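Local structure of Exo-poly-alpha-D-galacturonosidase (Thermotoga maritima, 3JUR) at residues L326-N331 with R374-K379; Y388-E393 with I403-T408. The protein probably hydrolyses galacturonosidic bonds of polygalacturonic acid, the backbone of pectin, working from the chain end as a hyperthermoactive exopolygalacturonase. All blocks are in the same frame, centred on the assembly; numbering follows the deposited sequence.

In the fold
From the N terminus, residues 326-331 come first, on strand 327-329. The chain then runs through strands 337-349 and 357-359 before contact 1 closes with 374-379, a loop of 42 intervening residues. Contact 2 opens afterwards at 388-393 and closes at 403-408, with nine residues between. The two contacts are in series; neither nests in nor crosses the other. Both join the same two faces of the beta-helix: 327-329 and 388-393 lie in one sheet with 357-359 between them, while 372-379 and 400-406 are parallel neighbours in the other. Probable hydrogen bonds from Val-378 N to Leu-404 O and from Ser-406 N to Val-378 O tie the contacts directly together.

Contact 1 of 2, residues L326-N331 with R374-K379; sequences LRLKTN and RSVFVK
No ring or other flat group takes part where Leu-326 and Leu-328 meet Val-376 and Val-378. The guanidinium of Arg-327 takes no part in this apolar meeting, and Lys-329 CD lies over the centre of one face, 3.6 Å above its plane. Asp-261 forms salt bridges with both Arg-327 NH1 and Lys-329 NZ, so the two aligned side chains share one carboxylate.

The leucines alternate with these charged residues and point inward. With CG set anti to the backbone N (chi1 174°), Leu-326 brings CD2 to both valines, tip to tip, at 3.9 Å from Val-378 CG2 and 4.1 Å from Val-376 CG1. Leu-328 turns the other way, with CG anti to the carbonyl carbon. It slides past Val-376, its CD2 lying 3.7 Å from Val-376 CG2. Val-376 thus uses a different methyl for each leucine.

All four residues are buried, and no hydrogen bond joins the segments. Arg-327, Leu-328 and Lys-329 probably correspond to the Arg-Ile-Lys motif of family 28, with leucine in the middle place; in relatives that motif lines the substrate cleft. Behind it, the contact is typical of the aliphatic core of a right-handed parallel beta-helix.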
ATOM      1  N   LEU D 326     -21.267 -10.877   3.721  1.00 22.07           N
ATOM      2  CA  LEU D 326     -21.429 -12.284   3.375  1.00 22.32           C
ATOM      3  C   LEU D 326     -21.233 -13.104   4.648  1.00 22.58           C
ATOM      4  O   LEU D 326     -20.224 -12.958   5.345  1.00 22.78           O
ATOM      5  CB  LEU D 326     -20.411 -12.717   2.306  1.00 21.85           C
ATOM      6  CG  LEU D 326     -20.352 -14.210   1.915  1.00 22.12           C
ATOM      7  CD1 LEU D 326     -21.664 -14.707   1.260  1.00 21.11           C
ATOM      8  CD2 LEU D 326     -19.173 -14.511   1.003  1.00 19.45           C
ATOM      9  N   ARG D 327     -22.194 -13.976   4.927  1.00 22.82           N
ATOM     10  CA  ARG D 327     -22.210 -14.752   6.157  1.00 23.05           C
ATOM     11  C   ARG D 327     -22.617 -16.201   5.878  1.00 22.66           C
ATOM     12  O   ARG D 327     -23.695 -16.444   5.351  1.00 22.25           O
ATOM     13  CB  ARG D 327     -23.197 -14.096   7.124  1.00 23.46           C
ATOM     14  CG  ARG D 327     -23.179 -14.631   8.545  1.00 25.77           C
ATOM     15  CD  ARG D 327     -24.308 -13.991   9.340  1.00 27.26           C
ATOM     16  NE  ARG D 327     -24.106 -14.157  10.777  1.00 29.47           N
ATOM     17  CZ  ARG D 327     -25.037 -13.913  11.692  1.00 29.80           C
ATOM     18  NH1 ARG D 327     -26.242 -13.486  11.326  1.00 29.33           N
ATOM     19  NH2 ARG D 327     -24.761 -14.099  12.975  1.00 31.20           N
ATOM     20  N   LEU D 328     -21.742 -17.151   6.214  1.00 22.63           N
ATOM     21  CA  LEU D 328     -22.087 -18.578   6.208  1.00 22.42           C
ATOM     22  C   LEU D 328     -22.078 -19.123   7.645  1.00 22.48           C
ATOM     23  O   LEU D 328     -21.087 -18.973   8.370  1.00 21.88           O
ATOM     24  CB  LEU D 328     -21.148 -19.384   5.294  1.00 22.25           C
ATOM     25  CG  LEU D 328     -21.331 -19.295   3.764  1.00 22.50           C
ATOM     26  CD1 LEU D 328     -21.020 -17.909   3.207  1.00 22.11           C
ATOM     27  CD2 LEU D 328     -20.482 -20.329   3.052  1.00 22.13           C
ATOM     28  N   LYS D 329     -23.202 -19.722   8.053  1.00 22.38           N
ATOM     29  CA  LYS D 329     -23.389 -20.238   9.416  1.00 22.27           C
ATOM     30  C   LYS D 329     -23.797 -21.704   9.388  1.00 21.89           C
ATOM     31  O   LYS D 329     -24.716 -22.084   8.659  1.00 21.78           O
ATOM     32  CB  LYS D 329     -24.523 -19.507  10.150  1.00 22.75           C
ATOM     33  CG  LYS D 329     -24.631 -18.028   9.936  1.00 24.24           C
ATOM     34  CD  LYS D 329     -25.754 -17.442  10.785  1.00 25.77           C
ATOM     35  CE  LYS D 329     -27.097 -17.490  10.062  1.00 26.13           C
ATOM     36  NZ  LYS D 329     -28.120 -16.656  10.767  1.00 24.93           N
ATOM     37  N   THR D 330     -23.145 -22.512  10.220  1.00 21.17           N
ATOM     38  CA  THR D 330     -23.490 -23.920  10.391  1.00 20.52           C
ATOM     39  C   THR D 330     -22.818 -24.448  11.660  1.00 20.45           C
ATOM     40  O   THR D 330     -22.067 -23.721  12.315  1.00 20.27           O
ATOM     41  CB  THR D 330     -23.069 -24.767   9.168  1.00 20.50           C
ATOM     42  OG1 THR D 330     -23.542 -26.114   9.319  1.00 20.77           O
ATOM     43  CG2 THR D 330     -21.536 -24.761   9.000  1.00 20.05           C
ATOM     44  N   ASN D 331     -23.102 -25.700  12.009  1.00 19.98           N
ATOM     45  CA  ASN D 331     -22.412 -26.392  13.098  1.00 20.04           C
ATOM     46  C   ASN D 331     -22.488 -27.908  12.905  1.00 20.24           C
ATOM     47  O   ASN D 331     -23.097 -28.376  11.939  1.00 20.18           O
ATOM     48  CB  ASN D 331     -22.961 -25.972  14.468  1.00 19.84           C
ATOM     49  CG  ASN D 331     -24.449 -26.274  14.632  1.00 19.59           C
ATOM     50  OD1 ASN D 331     -24.951 -27.290  14.149  1.00 19.78           O
ATOM     51  ND2 ASN D 331     -25.153 -25.395  15.332  1.00 18.24           N
ATOM     52  N   ARG D 374     -17.189 -25.553   1.544  1.00 23.00           N
ATOM     53  CA  ARG D 374     -16.123 -25.377   0.552  1.00 23.19           C
ATOM     54  C   ARG D 374     -16.549 -24.580  -0.680  1.00 22.73           C
ATOM     55  O   ARG D 374     -17.746 -24.365  -0.915  1.00 22.58           O
ATOM     56  CB  ARG D 374     -15.519 -26.726   0.138  1.00 23.40           C
ATOM     57  CG  ARG D 374     -16.472 -27.898   0.228  1.00 26.39           C
ATOM     58  CD  ARG D 374     -17.005 -28.389  -1.102  1.00 31.10           C
ATOM     59  NE  ARG D 374     -16.171 -29.453  -1.659  1.00 33.83           N
ATOM     60  CZ  ARG D 374     -16.624 -30.546  -2.270  1.00 35.19           C
ATOM     61  NH1 ARG D 374     -17.924 -30.766  -2.412  1.00 36.61           N
ATOM     62  NH2 ARG D 374     -15.765 -31.436  -2.739  1.00 34.56           N
ATOM     63  N   SER D 375     -15.555 -24.138  -1.450  1.00 22.13           N
ATOM     64  CA  SER D 375     -15.768 -23.465  -2.740  1.00 22.18           C
ATOM     65  C   SER D 375     -16.635 -22.214  -2.643  1.00 22.29           C
ATOM     66  O   SER D 375     -17.735 -22.146  -3.207  1.00 22.09           O
ATOM     67  CB  SER D 375     -16.322 -24.455  -3.770  1.00 22.05           C
ATOM     68  OG  SER D 375     -15.428 -25.541  -3.883  1.00 22.58           O
ATOM     69  N   VAL D 376     -16.132 -21.237  -1.894  1.00 22.52           N
ATOM     70  CA  VAL D 376     -16.774 -19.939  -1.765  1.00 22.58           C
ATOM     71  C   VAL D 376     -15.860 -18.931  -2.451  1.00 23.07           C
ATOM     72  O   VAL D 376     -14.644 -18.893  -2.192  1.00 22.39           O
ATOM     73  CB  VAL D 376     -17.021 -19.549  -0.276  1.00 23.05           C
ATOM     74  CG1 VAL D 376     -17.766 -18.205  -0.172  1.00 22.17           C
ATOM     75  CG2 VAL D 376     -17.807 -20.646   0.452  1.00 22.85           C
ATOM     76  N   PHE D 377     -16.445 -18.138  -3.346  1.00 23.21           N
ATOM     77  CA  PHE D 377     -15.686 -17.243  -4.207  1.00 23.27           C
ATOM     78  C   PHE D 377     -16.177 -15.806  -4.083  1.00 23.26           C
ATOM     79  O   PHE D 377     -17.356 -15.503  -4.320  1.00 22.96           O
ATOM     80  CB  PHE D 377     -15.735 -17.734  -5.667  1.00 23.84           C
ATOM     81  CG  PHE D 377     -15.375 -19.187  -5.820  1.00 24.76           C
ATOM     82  CD1 PHE D 377     -14.042 -19.590  -5.843  1.00 26.33           C
ATOM     83  CD2 PHE D 377     -16.369 -20.159  -5.906  1.00 24.86           C
ATOM     84  CE1 PHE D 377     -13.704 -20.947  -5.959  1.00 26.61           C
ATOM     85  CE2 PHE D 377     -16.044 -21.515  -6.026  1.00 25.39           C
ATOM     86  CZ  PHE D 377     -14.706 -21.906  -6.051  1.00 25.90           C
ATOM     87  N   VAL D 378     -15.261 -14.936  -3.662  1.00 23.24           N
ATOM     88  CA  VAL D 378     -15.520 -13.518  -3.556  1.00 22.58           C
ATOM     89  C   VAL D 378     -14.644 -12.869  -4.618  1.00 22.64           C
ATOM     90  O   VAL D 378     -13.419 -13.047  -4.641  1.00 22.47           O
ATOM     91  CB  VAL D 378     -15.188 -12.956  -2.148  1.00 22.83           C
ATOM     92  CG1 VAL D 378     -15.381 -11.436  -2.113  1.00 22.17           C
ATOM     93  CG2 VAL D 378     -16.051 -13.608  -1.071  1.00 22.86           C
ATOM     94  N   LYS D 379     -15.266 -12.132  -5.525  1.00 22.49           N
ATOM     95  CA  LYS D 379     -14.500 -11.479  -6.571  1.00 22.39           C
ATOM     96  C   LYS D 379     -15.038 -10.083  -6.793  1.00 21.98           C
ATOM     97  O   LYS D 379     -16.261  -9.877  -6.855  1.00 22.30           O
ATOM     98  CB  LYS D 379     -14.533 -12.314  -7.857  1.00 22.80           C
ATOM     99  CG  LYS D 379     -14.219 -11.545  -9.125  1.00 24.29           C
ATOM    100  CD  LYS D 379     -12.906 -11.927  -9.723  1.00 29.24           C
ATOM    101  CE  LYS D 379     -13.047 -13.137 -10.607  1.00 30.17           C
ATOM    102  NZ  LYS D 379     -11.853 -13.302 -11.481  1.00 32.24           N
TER

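Contact 2 of 2, residues Y388-E393 with I403-T408; sequences YAVRIE and ILISDT
Val-390 and Ile-392 meet Ile-405 and Ile-403 in a purely apolar contact across the interior of the parallel beta-helix, the fold of family 28 glycosidases. Strand 388-393 belongs to one face of the coil and strand 400-406 to another. Six residues, 394-399, link the two strands. Val-390 lies opposite Ile-405, their CA atoms 9.7 Å apart. Ile-392 lies opposite Ile-403. This spacing is far too wide for backbone pairing, and no hydrogen bond crosses.

The two side-chain pairs differ. Val-390 and Ile-405 reach toward each other tip to tip, with Val-390 CG2 at 3.8 Å from Ile-405 CD1. Ile-405 carries CG1 anti to its carbonyl carbon, and the nearly extended chi2 (169°) sends CD1 out to the valine. Ile-392 and Ile-403 slide past each other instead, and Ile-392 CD1 comes to 4.0 Å from Ile-403 CG2. All four side chains are buried. Leu-424 also touches Ile-392, Ile-403 and Ile-405, and Ile-403 packs on Val-376 of the neighbouring strand.

The other side of strand 388-393 is polar. Arg-391 CD sits over the centre of the Tyr-388 ring, 4.0 Å above its plane. Arg-391 NE forms a salt bridge with Glu-393 OE2, a bent bond (137°) that meets the carboxylate from above its plane. Arg-391 NH1 has a second partner in Glu-354.

The chain turns a corner at Asp-407. There Thr-408 OG1 accepts a hydrogen bond from Leu-381 N and gives its own to Ser-406 O, at 2.8 Å and from above the carbonyl plane.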
ATOM      1  N   TYR D 388     -13.787  -7.078  11.645  1.00 20.07           N
ATOM      2  CA  TYR D 388     -13.059  -8.046  10.814  1.00 20.27           C
ATOM      3  C   TYR D 388     -13.347  -7.846   9.331  1.00 20.31           C
ATOM      4  O   TYR D 388     -14.493  -7.616   8.943  1.00 20.26           O
ATOM      5  CB  TYR D 388     -13.468  -9.477  11.168  1.00 19.97           C
ATOM      6  CG  TYR D 388     -13.129  -9.890  12.579  1.00 20.59           C
ATOM      7  CD1 TYR D 388     -11.989 -10.650  12.845  1.00 19.10           C
ATOM      8  CD2 TYR D 388     -13.952  -9.520  13.648  1.00 20.54           C
ATOM      9  CE1 TYR D 388     -11.678 -11.035  14.146  1.00 21.38           C
ATOM     10  CE2 TYR D 388     -13.654  -9.901  14.955  1.00 21.31           C
ATOM     11  CZ  TYR D 388     -12.519 -10.656  15.195  1.00 22.12           C
ATOM     12  OH  TYR D 388     -12.228 -11.020  16.482  1.00 23.00           O
ATOM     13  N   ALA D 389     -12.314  -7.931   8.502  1.00 19.97           N
ATOM     14  CA  ALA D 389     -12.538  -8.028   7.061  1.00 19.90           C
ATOM     15  C   ALA D 389     -12.905  -9.473   6.735  1.00 19.66           C
ATOM     16  O   ALA D 389     -13.938  -9.739   6.113  1.00 19.58           O
ATOM     17  CB  ALA D 389     -11.284  -7.584   6.274  1.00 19.64           C
ATOM     18  N   VAL D 390     -12.057 -10.402   7.166  1.00 19.40           N
ATOM     19  CA  VAL D 390     -12.268 -11.831   6.917  1.00 19.74           C
ATOM     20  C   VAL D 390     -12.132 -12.621   8.229  1.00 20.40           C
ATOM     21  O   VAL D 390     -11.076 -12.610   8.874  1.00 20.71           O
ATOM     22  CB  VAL D 390     -11.282 -12.391   5.866  1.00 20.05           C
ATOM     23  CG1 VAL D 390     -11.548 -13.872   5.610  1.00 19.73           C
ATOM     24  CG2 VAL D 390     -11.360 -11.615   4.558  1.00 19.18           C
ATOM     25  N   ARG D 391     -13.216 -13.286   8.620  1.00 20.47           N
ATOM     26  CA  ARG D 391     -13.238 -14.128   9.803  1.00 20.49           C
ATOM     27  C   ARG D 391     -13.769 -15.507   9.409  1.00 20.93           C
ATOM     28  O   ARG D 391     -14.954 -15.657   9.094  1.00 20.11           O
ATOM     29  CB  ARG D 391     -14.109 -13.484  10.882  1.00 21.19           C
ATOM     30  CG  ARG D 391     -14.078 -14.187  12.235  1.00 21.43           C
ATOM     31  CD  ARG D 391     -15.034 -13.505  13.202  1.00 22.24           C
ATOM     32  NE  ARG D 391     -15.047 -14.159  14.503  1.00 22.53           N
ATOM     33  CZ  ARG D 391     -15.734 -13.737  15.564  1.00 23.51           C
ATOM     34  NH1 ARG D 391     -16.502 -12.652  15.500  1.00 23.01           N
ATOM     35  NH2 ARG D 391     -15.656 -14.417  16.699  1.00 23.00           N
ATOM     36  N   ILE D 392     -12.876 -16.501   9.387  1.00 21.00           N
ATOM     37  CA  ILE D 392     -13.226 -17.846   8.911  1.00 21.43           C
ATOM     38  C   ILE D 392     -12.842 -18.876   9.962  1.00 21.61           C
ATOM     39  O   ILE D 392     -11.670 -19.018  10.305  1.00 21.43           O
ATOM     40  CB  ILE D 392     -12.565 -18.180   7.534  1.00 21.50           C
ATOM     41  CG1 ILE D 392     -13.103 -17.243   6.450  1.00 20.54           C
ATOM     42  CG2 ILE D 392     -12.795 -19.671   7.151  1.00 21.04           C
ATOM     43  CD1 ILE D 392     -12.284 -17.232   5.160  1.00 20.98           C
ATOM     44  N   GLU D 393     -13.843 -19.565  10.497  1.00 21.74           N
ATOM     45  CA  GLU D 393     -13.601 -20.538  11.557  1.00 22.52           C
ATOM     46  C   GLU D 393     -14.235 -21.901  11.271  1.00 21.96           C
ATOM     47  O   GLU D 393     -15.470 -22.063  11.287  1.00 22.01           O
ATOM     48  CB  GLU D 393     -14.037 -19.968  12.914  1.00 22.41           C
ATOM     49  CG  GLU D 393     -13.153 -18.799  13.348  1.00 25.51           C
ATOM     50  CD  GLU D 393     -13.739 -17.955  14.472  1.00 28.23           C
ATOM     51  OE1 GLU D 393     -13.178 -18.008  15.593  1.00 29.96           O
ATOM     52  OE2 GLU D 393     -14.738 -17.237  14.243  1.00 28.17           O
ATOM     53  N   ILE D 403     -11.597 -21.415  -0.149  1.00 24.22           N
ATOM     54  CA  ILE D 403     -12.137 -20.069  -0.108  1.00 23.50           C
ATOM     55  C   ILE D 403     -11.187 -19.178  -0.891  1.00 23.63           C
ATOM     56  O   ILE D 403      -9.984 -19.136  -0.597  1.00 23.56           O
ATOM     57  CB  ILE D 403     -12.308 -19.521   1.345  1.00 23.53           C
ATOM     58  CG1 ILE D 403     -13.011 -20.538   2.259  1.00 23.57           C
ATOM     59  CG2 ILE D 403     -13.043 -18.174   1.328  1.00 22.34           C
ATOM     60  CD1 ILE D 403     -14.432 -20.971   1.819  1.00 23.47           C
ATOM     61  N   LEU D 404     -11.726 -18.480  -1.888  1.00 23.03           N
ATOM     62  CA  LEU D 404     -10.926 -17.604  -2.743  1.00 23.00           C
ATOM     63  C   LEU D 404     -11.509 -16.195  -2.786  1.00 22.88           C
ATOM     64  O   LEU D 404     -12.702 -16.007  -3.076  1.00 23.13           O
ATOM     65  CB  LEU D 404     -10.789 -18.191  -4.158  1.00 22.90           C
ATOM     66  CG  LEU D 404      -9.919 -17.438  -5.177  1.00 23.53           C
ATOM     67  CD1 LEU D 404      -8.458 -17.403  -4.748  1.00 22.64           C
ATOM     68  CD2 LEU D 404     -10.049 -18.040  -6.586  1.00 22.02           C
ATOM     69  N   ILE D 405     -10.662 -15.218  -2.462  1.00 22.62           N
ATOM     70  CA  ILE D 405     -10.999 -13.803  -2.536  1.00 22.00           C
ATOM     71  C   ILE D 405     -10.042 -13.139  -3.530  1.00 21.93           C
ATOM     72  O   ILE D 405      -8.820 -13.226  -3.383  1.00 21.45           O
ATOM     73  CB  ILE D 405     -10.910 -13.123  -1.147  1.00 22.16           C
ATOM     74  CG1 ILE D 405     -11.810 -13.857  -0.147  1.00 22.95           C
ATOM     75  CG2 ILE D 405     -11.292 -11.647  -1.242  1.00 22.22           C
ATOM     76  CD1 ILE D 405     -11.607 -13.464   1.296  1.00 22.96           C
ATOM     77  N   SER D 406     -10.593 -12.492  -4.557  1.00 20.98           N
ATOM     78  CA  SER D 406      -9.754 -11.912  -5.595  1.00 20.94           C
ATOM     79  C   SER D 406     -10.267 -10.575  -6.107  1.00 20.55           C
ATOM     80  O   SER D 406     -11.467 -10.275  -6.006  1.00 19.95           O
ATOM     81  CB  SER D 406      -9.568 -12.901  -6.742  1.00 20.77           C
ATOM     82  OG  SER D 406     -10.828 -13.310  -7.227  1.00 23.22           O
ATOM     83  N   ASP D 407      -9.346  -9.775  -6.646  1.00 20.43           N
ATOM     84  CA  ASP D 407      -9.664  -8.450  -7.194  1.00 21.32           C
ATOM     85  C   ASP D 407     -10.515  -7.633  -6.214  1.00 21.09           C
ATOM     86  O   ASP D 407     -11.522  -7.038  -6.597  1.00 21.05           O
ATOM     87  CB  ASP D 407     -10.388  -8.583  -8.539  1.00 21.74           C
ATOM     88  CG  ASP D 407      -9.607  -9.408  -9.552  1.00 24.06           C
ATOM     89  OD1 ASP D 407      -8.362  -9.501  -9.442  1.00 26.00           O
ATOM     90  OD2 ASP D 407     -10.246  -9.951 -10.480  1.00 28.45           O
ATOM     91  N   THR D 408     -10.108  -7.629  -4.950  1.00 20.55           N
ATOM     92  CA  THR D 408     -10.949  -7.135  -3.860  1.00 20.91           C
ATOM     93  C   THR D 408     -10.199  -6.121  -2.992  1.00 20.81           C
ATOM     94  O   THR D 408      -9.001  -6.277  -2.731  1.00 20.58           O
ATOM     95  CB  THR D 408     -11.501  -8.333  -3.029  1.00 20.84           C
ATOM     96  OG1 THR D 408     -12.515  -9.001  -3.795  1.00 20.66           O
ATOM     97  CG2 THR D 408     -12.089  -7.898  -1.679  1.00 21.08           C
TER